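Local structure of alpha-1,6-mannanase (Bacteroides thetaiotaomicron, 4V1S) at residues D249-M252 with S257-T260. The protein is a GH76 glycoside hydrolase homologue that probably cleaves alpha-1,6-mannosidic linkages in mannan. Sequence-based numbering, arbitrary orientation.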
loop_
_atom_site.group_PDB
_atom_site.type_symbol
_atom_site.label_atom_id
_atom_site.label_comp_id
_atom_site.label_asym_id
_atom_site.label_seq_id
_atom_site.Cartn_x
_atom_site.Cartn_y
_atom_site.Cartn_z
ATOM N N ASP A 249 -5.628 13.796 7.954
ATOM C CA ASP A 249 -5.981 13.229 6.649
ATOM C C ASP A 249 -5.716 14.142 5.452
ATOM O O ASP A 249 -5.175 13.700 4.447
ATOM C CB ASP A 249 -7.451 12.797 6.605
ATOM C CG ASP A 249 -7.739 11.888 5.429
ATOM O OD1 ASP A 249 -7.115 10.838 5.374
ATOM O OD2 ASP A 249 -8.582 12.219 4.576
ATOM N N ALA A 250 -6.096 15.413 5.555
ATOM C CA ALA A 250 -6.092 16.280 4.384
ATOM C C ALA A 250 -6.234 17.728 4.799
ATOM O O ALA A 250 -6.666 18.022 5.914
ATOM C CB ALA A 250 -7.224 15.904 3.452
ATOM N N LYS A 251 -5.852 18.614 3.890
ATOM C CA LYS A 251 -6.006 20.053 4.072
ATOM C C LYS A 251 -6.807 20.591 2.881
ATOM O O LYS A 251 -6.490 20.306 1.733
ATOM C CB LYS A 251 -4.650 20.736 4.189
ATOM C CG LYS A 251 -4.711 22.193 4.588
ATOM C CD LYS A 251 -3.323 22.665 4.956
ATOM C CE LYS A 251 -3.249 24.138 5.268
ATOM N NZ LYS A 251 -3.421 24.335 6.713
ATOM N N MET A 252 -7.866 21.342 3.195
ATOM C CA MET A 252 -8.787 21.878 2.188
ATOM C C MET A 252 -8.191 23.108 1.531
ATOM O O MET A 252 -7.654 23.989 2.191
ATOM C CB MET A 252 -10.127 22.261 2.814
ATOM C CG MET A 252 -10.839 21.132 3.542
ATOM S SD MET A 252 -11.192 19.710 2.483
ATOM C CE MET A 252 -10.156 18.464 3.228
ATOM N N SER A 257 -8.557 24.540 6.028
ATOM C CA SER A 257 -8.994 23.695 7.124
ATOM C C SER A 257 -8.488 22.264 6.981
ATOM O O SER A 257 -8.312 21.751 5.882
ATOM C CB SER A 257 -10.518 23.693 7.287
ATOM O OG SER A 257 -11.186 23.195 6.148
ATOM N N VAL A 258 -8.273 21.634 8.120
ATOM C CA VAL A 258 -7.706 20.296 8.174
ATOM C C VAL A 258 -8.780 19.293 8.566
ATOM O O VAL A 258 -9.534 19.506 9.519
ATOM C CB VAL A 258 -6.520 20.243 9.150
ATOM C CG1 VAL A 258 -6.024 18.821 9.360
ATOM C CG2 VAL A 258 -5.374 21.121 8.651
ATOM N N ASN A 259 -8.860 18.217 7.782
ATOM C CA ASN A 259 -9.620 17.046 8.169
ATOM C C ASN A 259 -8.720 16.267 9.097
ATOM O O ASN A 259 -7.726 15.688 8.667
ATOM C CB ASN A 259 -9.997 16.198 6.955
ATOM C CG ASN A 259 -10.759 14.933 7.333
ATOM O OD1 ASN A 259 -10.884 14.596 8.497
ATOM N ND2 ASN A 259 -11.253 14.224 6.340
ATOM N N THR A 260 -9.075 16.267 10.379
ATOM C CA THR A 260 -8.230 15.671 11.405
ATOM C C THR A 260 -8.460 14.173 11.633
ATOM O O THR A 260 -7.860 13.610 12.538
ATOM C CB THR A 260 -8.386 16.405 12.733
ATOM O OG1 THR A 260 -9.749 16.351 13.157
ATOM C CG2 THR A 260 -7.972 17.857 12.600
HETATM O O HOH W 1 -10.305 14.130 3.459
#
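A250 and N259 form the hydrogen-bonded pair of a short antiparallel hairpin, in which N259 N donates to A250 O over 2.9 Å. A classic beta bulge interrupts the ladder here: D249 as well as A250 faces N259, and it is D249 N, not A250 N, that donates to N259 O, at 2.9 Å. Toward the turn, M252 N gives a nearly straight bond to S257 O (2.8 Å, 175° at the hydrogen). Between these bonds K251 and V258 make the non-hydrogen-bonded pair, where the CA-H groups of V258 and K251 approach A250 O and S257 O, respectively.

The side chains of D249 and N259 run alongside one another from the bulge. Both have CG anti to the backbone N, yet their planar ends are turned 66° apart and D249 OD2 stays 3.8 Å from N259 ND2. A water joins them instead, donating to D249 OD2 at 2.8 Å and accepting from N259 ND2. At the other end, M252 folds back on itself; its CG methylene makes a van der Waals contact with S257 OG at 3.3 Å, and its CE comes near N259 CB on the face shared with A250.

Farther out, hydrogen bonds link S257 OG with D255 OD1, K251 NZ to G256 O and Q261 N to N259 OD1. On its other edge, strand 246-252 pairs with strand 199-201, placing this hairpin in a small antiparallel sheet at the surface of the (alpha/alpha)6 barrel expected of a GH76 enzyme. D249 OD1 meets a glycerol, probably from the crystallisation liquor, and a weak hydrogen bond from N266 ND2. The bulge thus sets a carboxylate and an amide close enough for one water to bridge them, holding the OD2 side of D249 to the second strand.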